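Local coordinates for ForH (PDB 6NKO), which probably takes part in formycin A biosynthesis and resembles the IMP cyclohydrolase portion of the purine-pathway AICARFT/IMPCHase bienzyme, at residues R31-G39 with T53-H62; G39-V47 with L169-P179. All blocks are in the same frame, centred on the assembly; numbering follows the deposited sequence.

Both contacts use helix 33-42, which packs against helix 51-59 in contact 1 and helix 165-174 in contact 2. G39 is common to the two segments that lie on this helix. Contact 1 is local and partly buried. It joins consecutive helices of the MGS-like region, mostly by aliphatic packing, with E34 and H62 at the more exposed end. Contact 2 is largely buried and joins parts of the chain more than 120 residues apart. It brings the MGS-like region against a segment of the AICARFT/IMPCHase-like region. Leucines dominate there, and a tryptophan N-H also bonds to a backbone carbonyl. Contact 1 has no such bond between its segments.

Contact 1: R31-G39 with T53-H62; sequences RNIEPLAAG and TYRLLRDAGH
The carbonyl oxygen of L57 is gripped twice by H62, whose imidazole also meets E34 on helix 33-42. H62 N gives the stronger bond, 3.0 Å to L57 O. H62 ND1 adds a weak one of 3.4 Å to L57 O. The first bond belongs to the Schellman motif that ends helix 51-59, with G61 at positive phi. This turn places H62 beside helix 33-42, and the weak ND1 bond is consistent with the ring's orientation. E34 OE2 lies at the ring edge, in its plane, 3.1 Å from H62 CE1. The carboxylate stands almost upright to the ring, the planes 80° apart. E34 reaches this place because its CG is anti to the backbone N (chi1 -172°) and the chain beyond is extended. A38 CB comes obliquely to the ring, 3.4 Å from H62 NE2.

I33, A37, T53 and L57 are buried and pack through aliphatic groups. L57 puts CD1 3.6 Å from A37 CB, and its CD2 rests near the backbone of E34. I33 CG1 touches T53 CG2 at 3.7 Å, the two side chains crossing at about a right angle. The exposed L56 adds CD2 against I33 CG2. I33, A37 and L57 all also touch L25 of strand 22-26. The helices are thus joined by small and branched apolar groups. E34 OE2 meets a ring carbon and bonds to neither nitrogen, so any pull toward a protonated imidazole would be through space and modest.

Contact 2: G39-V47 with L169-P179; sequences GLLRLGWRV and LKLLEQGGGLP
The indole of W45 turns its N-H edge to G177 and has L40 on one face. L40 CD2 lies 3.9 Å above that face, over the ring centre. At the edge, W45 NE1 donates to G177 O at 2.8 Å, with an N-H...O angle of 154°. The donor lies in the carbonyl plane, on a lone pair, while the oxygen is tilted 15° from the ring plane. L43 O also lies at the indole edge, in its plane. The guanidinium of R42 has G39 CA over one face, toward its rim. E173 OE1 lies near its edge, 4.0 Å from R42 NH1, too far for a salt bridge.

The leucines fill the space between the segments. L172 CD1 sits 3.8 Å from W45 CZ2 and equally near L40 CD2, so it touches both the indole and the leucine over its face. With CG anti to its carbonyl carbon (chi1 -72°), L43 rests CD1 against L172 CB and G177 CA, 3.9 Å from each. Its CD2 meets the aliphatic part of E173. L169 CD1 lies 3.7 Å from G39 C, where glycine lets a methyl press on bare backbone. G177 belongs to a type I' turn, G175 to L178, that follows helix 165-174.

A Schellman motif with G44 at positive phi closes helix 33-42, and W45 leads into strand 46-49. L40 and W45 also pack on A23 of strand 22-26. Helix 165-174 and its turn thus cover W45 and the C-terminal end of helix 33-42, the crossover helix between parallel strands 22-26 and 46-49.

Contact 1: R31-G39 with T53-H62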
loop_
_atom_site.group_PDB
_atom_site.type_symbol
_atom_site.label_atom_id
_atom_site.label_comp_id
_atom_site.label_asym_id
_atom_site.label_seq_id
_atom_site.Cartn_x
_atom_site.Cartn_y
_atom_site.Cartn_z
ATOM N N ARG A 31 8.929 10.018 1.104
ATOM C CA ARG A 31 9.590 10.394 2.347
ATOM C C ARG A 31 9.571 9.232 3.333
ATOM O O ARG A 31 8.523 8.626 3.577
ATOM C CB ARG A 31 8.915 11.624 2.955
ATOM C CG ARG A 31 9.273 11.874 4.414
ATOM C CD ARG A 31 9.044 13.330 4.801
ATOM N NE ARG A 31 7.661 13.574 5.200
ATOM C CZ ARG A 31 7.158 13.271 6.393
ATOM N NH1 ARG A 31 7.926 12.714 7.319
ATOM N NH2 ARG A 31 5.885 13.526 6.662
ATOM N N ASN A 32 10.747 8.917 3.882
ATOM C CA ASN A 32 10.977 7.863 4.870
ATOM C C ASN A 32 10.788 6.457 4.314
ATOM O O ASN A 32 10.770 5.494 5.092
ATOM C CB ASN A 32 10.082 8.026 6.105
ATOM C CG ASN A 32 10.336 9.320 6.843
ATOM O OD1 ASN A 32 11.349 9.983 6.626
ATOM N ND2 ASN A 32 9.413 9.688 7.726
ATOM N N ILE A 33 10.653 6.299 2.993
ATOM C CA ILE A 33 10.379 4.971 2.451
ATOM C C ILE A 33 11.622 4.088 2.492
ATOM O O ILE A 33 11.512 2.858 2.576
ATOM C CB ILE A 33 9.803 5.073 1.025
ATOM C CG1 ILE A 33 8.981 3.824 0.695
ATOM C CG2 ILE A 33 10.912 5.255 -0.007
ATOM C CD1 ILE A 33 7.969 3.453 1.759
ATOM N N GLU A 34 12.816 4.684 2.447
ATOM C CA GLU A 34 14.041 3.891 2.435
ATOM C C GLU A 34 14.378 3.326 3.814
ATOM O O GLU A 34 14.744 2.148 3.907
ATOM C CB GLU A 34 15.217 4.708 1.893
ATOM C CG GLU A 34 16.477 3.879 1.682
ATOM C CD GLU A 34 17.618 4.675 1.080
ATOM O OE1 GLU A 34 17.399 5.848 0.710
ATOM O OE2 GLU A 34 18.735 4.124 0.973
ATOM N N PRO A 35 14.288 4.101 4.905
ATOM C CA PRO A 35 14.528 3.489 6.223
ATOM C C PRO A 35 13.524 2.406 6.568
ATOM O O PRO A 35 13.834 1.519 7.373
ATOM C CB PRO A 35 14.432 4.677 7.193
ATOM C CG PRO A 35 14.678 5.873 6.359
ATOM C CD PRO A 35 14.087 5.558 5.023
ATOM N N LEU A 36 12.322 2.454 5.988
ATOM C CA LEU A 36 11.340 1.406 6.231
ATOM C C LEU A 36 11.654 0.160 5.411
ATOM O O LEU A 36 11.721 -0.947 5.953
ATOM C CB LEU A 36 9.933 1.922 5.919
ATOM C CG LEU A 36 8.785 0.922 6.079
ATOM C CD1 LEU A 36 8.606 0.532 7.539
ATOM C CD2 LEU A 36 7.490 1.484 5.509
ATOM N N ALA A 37 11.863 0.328 4.101
ATOM C CA ALA A 37 12.192 -0.807 3.244
ATOM C C ALA A 37 13.469 -1.496 3.709
ATOM O O ALA A 37 13.529 -2.728 3.793
ATOM C CB ALA A 37 12.330 -0.346 1.794
ATOM N N ALA A 38 14.505 -0.711 4.016
ATOM C CA ALA A 38 15.749 -1.295 4.506
ATOM C C ALA A 38 15.548 -1.957 5.863
ATOM O O ALA A 38 16.045 -3.063 6.100
ATOM C CB ALA A 38 16.839 -0.226 4.585
ATOM N N GLY A 39 14.811 -1.300 6.761
ATOM C CA GLY A 39 14.576 -1.878 8.075
ATOM C C GLY A 39 13.834 -3.200 8.013
ATOM O O GLY A 39 14.093 -4.108 8.807
ATOM N N THR A 53 8.540 3.354 -6.375
ATOM C CA THR A 53 9.342 2.965 -5.220
ATOM C C THR A 53 10.418 1.954 -5.593
ATOM O O THR A 53 11.504 1.960 -5.003
ATOM C CB THR A 53 8.437 2.388 -4.129
ATOM O OG1 THR A 53 7.215 3.135 -4.074
ATOM C CG2 THR A 53 9.121 2.458 -2.782
ATOM N N TYR A 54 10.140 1.089 -6.571
ATOM C CA TYR A 54 11.070 0.014 -6.907
ATOM C C TYR A 54 12.380 0.566 -7.452
ATOM O O TYR A 54 13.462 0.199 -6.980
ATOM C CB TYR A 54 10.426 -0.940 -7.913
ATOM C CG TYR A 54 11.349 -2.032 -8.412
ATOM C CD1 TYR A 54 11.609 -3.155 -7.638
ATOM C CD2 TYR A 54 11.958 -1.941 -9.658
ATOM C CE1 TYR A 54 12.452 -4.156 -8.090
ATOM C CE2 TYR A 54 12.801 -2.936 -10.116
ATOM C CZ TYR A 54 13.044 -4.041 -9.327
ATOM O OH TYR A 54 13.883 -5.037 -9.777
ATOM N N ARG A 55 12.302 1.451 -8.449
ATOM C CA ARG A 55 13.515 1.968 -9.076
ATOM C C ARG A 55 14.357 2.754 -8.082
ATOM O O ARG A 55 15.592 2.697 -8.120
ATOM C CB ARG A 55 13.155 2.837 -10.282
ATOM C CG ARG A 55 14.350 3.239 -11.137
ATOM C CD ARG A 55 14.796 2.102 -12.046
ATOM N NE ARG A 55 15.758 1.221 -11.390
ATOM C CZ ARG A 55 15.924 -0.062 -11.693
ATOM N NH1 ARG A 55 15.194 -0.621 -12.649
ATOM N NH2 ARG A 55 16.823 -0.788 -11.041
ATOM N N LEU A 56 13.707 3.486 -7.176
ATOM C CA LEU A 56 14.443 4.250 -6.176
ATOM C C LEU A 56 15.156 3.331 -5.191
ATOM O O LEU A 56 16.323 3.561 -4.854
ATOM C CB LEU A 56 13.495 5.194 -5.441
ATOM C CG LEU A 56 14.076 5.928 -4.234
ATOM C CD1 LEU A 56 14.809 7.183 -4.681
ATOM C CD2 LEU A 56 12.980 6.266 -3.237
ATOM N N LEU A 57 14.472 2.285 -4.721
ATOM C CA LEU A 57 15.071 1.410 -3.719
ATOM C C LEU A 57 16.152 0.522 -4.318
ATOM O O LEU A 57 17.149 0.228 -3.648
ATOM C CB LEU A 57 13.992 0.557 -3.051
ATOM C CG LEU A 57 12.956 1.299 -2.204
ATOM C CD1 LEU A 57 11.857 0.349 -1.756
ATOM C CD2 LEU A 57 13.611 1.973 -1.007
ATOM N N ARG A 58 15.981 0.088 -5.569
ATOM C CA ARG A 58 16.981 -0.773 -6.194
ATOM C C ARG A 58 18.237 0.009 -6.559
ATOM O O ARG A 58 19.353 -0.510 -6.436
ATOM C CB ARG A 58 16.392 -1.454 -7.430
ATOM C CG ARG A 58 15.909 -2.873 -7.173
ATOM C CD ARG A 58 16.721 -3.890 -7.961
ATOM N NE ARG A 58 16.463 -5.257 -7.517
ATOM C CZ ARG A 58 17.398 -6.195 -7.404
ATOM N NH1 ARG A 58 18.659 -5.918 -7.704
ATOM N NH2 ARG A 58 17.073 -7.414 -6.992
ATOM N N ASP A 59 18.078 1.254 -7.016
ATOM C CA ASP A 59 19.246 2.094 -7.265
ATOM C C ASP A 59 20.012 2.368 -5.978
ATOM O O ASP A 59 21.230 2.580 -6.013
ATOM C CB ASP A 59 18.826 3.407 -7.927
ATOM C CG ASP A 59 18.355 3.217 -9.357
ATOM O OD1 ASP A 59 18.563 2.119 -9.916
ATOM O OD2 ASP A 59 17.771 4.166 -9.921
ATOM N N ALA A 60 19.318 2.369 -4.839
ATOM C CA ALA A 60 19.956 2.486 -3.535
ATOM C C ALA A 60 20.509 1.158 -3.033
ATOM O O ALA A 60 21.028 1.104 -1.914
ATOM C CB ALA A 60 18.966 3.055 -2.513
ATOM N N GLY A 61 20.392 0.086 -3.815
ATOM C CA GLY A 61 21.004 -1.178 -3.448
ATOM C C GLY A 61 20.233 -2.019 -2.457
ATOM O O GLY A 61 20.847 -2.731 -1.653
ATOM N N HIS A 62 18.907 -1.979 -2.502
ATOM C CA HIS A 62 18.081 -2.805 -1.637
ATOM C C HIS A 62 17.413 -3.886 -2.477
ATOM O O HIS A 62 17.001 -3.635 -3.617
ATOM C CB HIS A 62 17.025 -1.952 -0.921
ATOM C CG HIS A 62 17.595 -0.925 0.009
ATOM N ND1 HIS A 62 17.678 0.412 -0.320
ATOM C CD2 HIS A 62 18.107 -1.037 1.259
ATOM C CE1 HIS A 62 18.211 1.080 0.689
ATOM N NE2 HIS A 62 18.481 0.224 1.659
#

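Contact 2: G39-V47 with L169-P179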
loop_
_atom_site.group_PDB
_atom_site.type_symbol
_atom_site.label_atom_id
_atom_site.label_comp_id
_atom_site.label_asym_id
_atom_site.label_seq_id
_atom_site.Cartn_x
_atom_site.Cartn_y
_atom_site.Cartn_z
ATOM N N GLY A 39 14.811 -1.300 6.761
ATOM C CA GLY A 39 14.576 -1.878 8.075
ATOM C C GLY A 39 13.834 -3.200 8.013
ATOM O O GLY A 39 14.093 -4.108 8.807
ATOM N N LEU A 40 12.900 -3.328 7.066
ATOM C CA LEU A 40 12.173 -4.584 6.924
ATOM C C LEU A 40 13.053 -5.663 6.306
ATOM O O LEU A 40 12.955 -6.839 6.677
ATOM C CB LEU A 40 10.911 -4.370 6.087
ATOM C CG LEU A 40 9.870 -3.400 6.653
ATOM C CD1 LEU A 40 8.893 -2.981 5.567
ATOM C CD2 LEU A 40 9.135 -4.004 7.841
ATOM N N LEU A 41 13.927 -5.284 5.370
ATOM C CA LEU A 41 14.790 -6.266 4.722
ATOM C C LEU A 41 15.789 -6.866 5.706
ATOM O O LEU A 41 16.074 -8.068 5.652
ATOM C CB LEU A 41 15.513 -5.629 3.537
ATOM C CG LEU A 41 14.649 -5.347 2.305
ATOM C CD1 LEU A 41 15.379 -4.429 1.336
ATOM C CD2 LEU A 41 14.236 -6.642 1.618
ATOM N N ARG A 42 16.332 -6.048 6.614
ATOM C CA ARG A 42 17.234 -6.571 7.635
ATOM C C ARG A 42 16.524 -7.505 8.606
ATOM O O ARG A 42 17.178 -8.353 9.222
ATOM C CB ARG A 42 17.893 -5.424 8.409
ATOM C CG ARG A 42 18.470 -4.327 7.530
ATOM C CD ARG A 42 19.445 -3.448 8.298
ATOM N NE ARG A 42 19.181 -2.026 8.089
ATOM C CZ ARG A 42 18.476 -1.267 8.922
ATOM N NH1 ARG A 42 17.961 -1.790 10.028
ATOM N NH2 ARG A 42 18.284 0.017 8.652
ATOM N N LEU A 43 15.207 -7.369 8.755
ATOM C CA LEU A 43 14.428 -8.261 9.602
ATOM C C LEU A 43 14.034 -9.552 8.895
ATOM O O LEU A 43 13.318 -10.368 9.486
ATOM C CB LEU A 43 13.174 -7.542 10.102
ATOM C CG LEU A 43 13.388 -6.450 11.150
ATOM C CD1 LEU A 43 12.066 -5.784 11.505
ATOM C CD2 LEU A 43 14.056 -7.020 12.391
ATOM N N GLY A 44 14.482 -9.758 7.658
ATOM C CA GLY A 44 14.147 -10.946 6.907
ATOM C C GLY A 44 12.874 -10.854 6.096
ATOM O O GLY A 44 12.537 -11.815 5.393
ATOM N N TRP A 45 12.158 -9.734 6.174
ATOM C CA TRP A 45 10.937 -9.569 5.401
ATOM C C TRP A 45 11.240 -9.587 3.908
ATOM O O TRP A 45 12.349 -9.272 3.468
ATOM C CB TRP A 45 10.247 -8.251 5.758
ATOM C CG TRP A 45 9.480 -8.259 7.041
ATOM C CD1 TRP A 45 9.920 -8.686 8.260
ATOM C CD2 TRP A 45 8.138 -7.798 7.237
ATOM N NE1 TRP A 45 8.932 -8.525 9.201
ATOM C CE2 TRP A 45 7.828 -7.984 8.597
ATOM C CE3 TRP A 45 7.166 -7.252 6.391
ATOM C CZ2 TRP A 45 6.586 -7.643 9.132
ATOM C CZ3 TRP A 45 5.935 -6.913 6.925
ATOM C CH2 TRP A 45 5.657 -7.110 8.283
ATOM N N ARG A 46 10.237 -9.963 3.126
ATOM C CA ARG A 46 10.260 -9.727 1.692
ATOM C C ARG A 46 9.565 -8.401 1.424
ATOM O O ARG A 46 8.474 -8.150 1.945
ATOM C CB ARG A 46 9.577 -10.863 0.934
ATOM C CG ARG A 46 10.419 -12.125 0.837
ATOM C CD ARG A 46 9.688 -13.210 0.074
ATOM N NE ARG A 46 8.972 -12.676 -1.081
ATOM C CZ ARG A 46 7.758 -13.064 -1.452
ATOM N NH1 ARG A 46 7.115 -13.992 -0.755
ATOM N NH2 ARG A 46 7.183 -12.526 -2.520
ATOM N N VAL A 47 10.209 -7.544 0.640
ATOM C CA VAL A 47 9.711 -6.203 0.369
ATOM C C VAL A 47 9.474 -6.084 -1.128
ATOM O O VAL A 47 10.411 -6.224 -1.924
ATOM C CB VAL A 47 10.683 -5.123 0.867
ATOM C CG1 VAL A 47 10.192 -3.737 0.469
ATOM C CG2 VAL A 47 10.850 -5.226 2.377
ATOM N N LEU A 169 8.291 0.247 12.497
ATOM C CA LEU A 169 9.559 -0.448 12.303
ATOM C C LEU A 169 10.229 -0.755 13.637
ATOM O O LEU A 169 10.813 -1.832 13.814
ATOM C CB LEU A 169 10.485 0.385 11.416
ATOM C CG LEU A 169 11.892 -0.176 11.200
ATOM C CD1 LEU A 169 11.833 -1.577 10.604
ATOM C CD2 LEU A 169 12.713 0.750 10.317
ATOM N N LYS A 170 10.156 0.179 14.590
ATOM C CA LYS A 170 10.732 -0.072 15.906
ATOM C C LYS A 170 9.996 -1.197 16.621
ATOM O O LYS A 170 10.629 -2.091 17.192
ATOM C CB LYS A 170 10.715 1.206 16.745
ATOM C CG LYS A 170 11.601 2.311 16.191
ATOM C CD LYS A 170 12.281 3.108 17.290
ATOM C CE LYS A 170 13.089 4.259 16.707
ATOM N NZ LYS A 170 13.981 3.810 15.598
ATOM N N LEU A 171 8.659 -1.179 16.582
ATOM C CA LEU A 171 7.873 -2.244 17.198
ATOM C C LEU A 171 8.251 -3.607 16.630
ATOM O O LEU A 171 8.471 -4.566 17.379
ATOM C CB LEU A 171 6.382 -1.976 16.998
ATOM C CG LEU A 171 5.691 -1.037 17.984
ATOM C CD1 LEU A 171 4.357 -0.581 17.423
ATOM C CD2 LEU A 171 5.503 -1.719 19.328
ATOM N N LEU A 172 8.331 -3.711 15.301
ATOM C CA LEU A 172 8.734 -4.969 14.682
ATOM C C LEU A 172 10.155 -5.355 15.073
ATOM O O LEU A 172 10.479 -6.547 15.138
ATOM C CB LEU A 172 8.615 -4.872 13.160
ATOM C CG LEU A 172 7.202 -4.877 12.568
ATOM C CD1 LEU A 172 7.239 -4.481 11.101
ATOM C CD2 LEU A 172 6.543 -6.237 12.741
ATOM N N GLU A 173 11.011 -4.369 15.346
ATOM C CA GLU A 173 12.393 -4.665 15.701
ATOM C C GLU A 173 12.523 -5.188 17.127
ATOM O O GLU A 173 13.393 -6.026 17.392
ATOM C CB GLU A 173 13.264 -3.423 15.502
ATOM C CG GLU A 173 13.958 -3.384 14.146
ATOM C CD GLU A 173 14.460 -2.001 13.774
ATOM O OE1 GLU A 173 14.904 -1.823 12.619
ATOM O OE2 GLU A 173 14.413 -1.093 14.631
ATOM N N GLN A 174 11.679 -4.722 18.053
ATOM C CA GLN A 174 11.699 -5.285 19.400
ATOM C C GLN A 174 11.182 -6.717 19.413
ATOM O O GLN A 174 11.664 -7.541 20.197
ATOM C CB GLN A 174 10.870 -4.433 20.367
ATOM C CG GLN A 174 10.826 -2.947 20.062
ATOM C CD GLN A 174 12.042 -2.196 20.568
ATOM O OE1 GLN A 174 13.007 -2.797 21.038
ATOM N NE2 GLN A 174 12.001 -0.871 20.470
ATOM N N GLY A 175 10.210 -7.031 18.558
ATOM C CA GLY A 175 9.597 -8.343 18.548
ATOM C C GLY A 175 10.124 -9.272 17.475
ATOM O O GLY A 175 9.381 -10.105 16.948
ATOM N N GLY A 176 11.406 -9.136 17.139
ATOM C CA GLY A 176 12.041 -10.050 16.207
ATOM C C GLY A 176 11.472 -10.044 14.807
ATOM O O GLY A 176 11.598 -11.043 14.095
ATOM N N GLY A 177 10.852 -8.946 14.383
ATOM C CA GLY A 177 10.302 -8.864 13.046
ATOM C C GLY A 177 8.992 -9.585 12.841
ATOM O O GLY A 177 8.550 -9.719 11.694
ATOM N N LEU A 178 8.355 -10.053 13.909
ATOM C CA LEU A 178 7.108 -10.784 13.723
ATOM C C LEU A 178 5.929 -9.813 13.693
ATOM O O LEU A 178 5.884 -8.870 14.488
ATOM C CB LEU A 178 6.904 -11.805 14.841
ATOM C CG LEU A 178 7.596 -13.175 14.754
ATOM C CD1 LEU A 178 9.060 -13.081 14.333
ATOM C CD2 LEU A 178 7.475 -13.912 16.079
ATOM N N PRO A 179 4.969 -10.020 12.787
ATOM C CA PRO A 179 3.837 -9.083 12.688
ATOM C C PRO A 179 3.052 -8.937 13.976
ATOM O O PRO A 179 2.401 -7.903 14.169
ATOM C CB PRO A 179 2.972 -9.690 11.572
ATOM C CG PRO A 179 3.903 -10.564 10.793
ATOM C CD PRO A 179 4.885 -11.099 11.792
#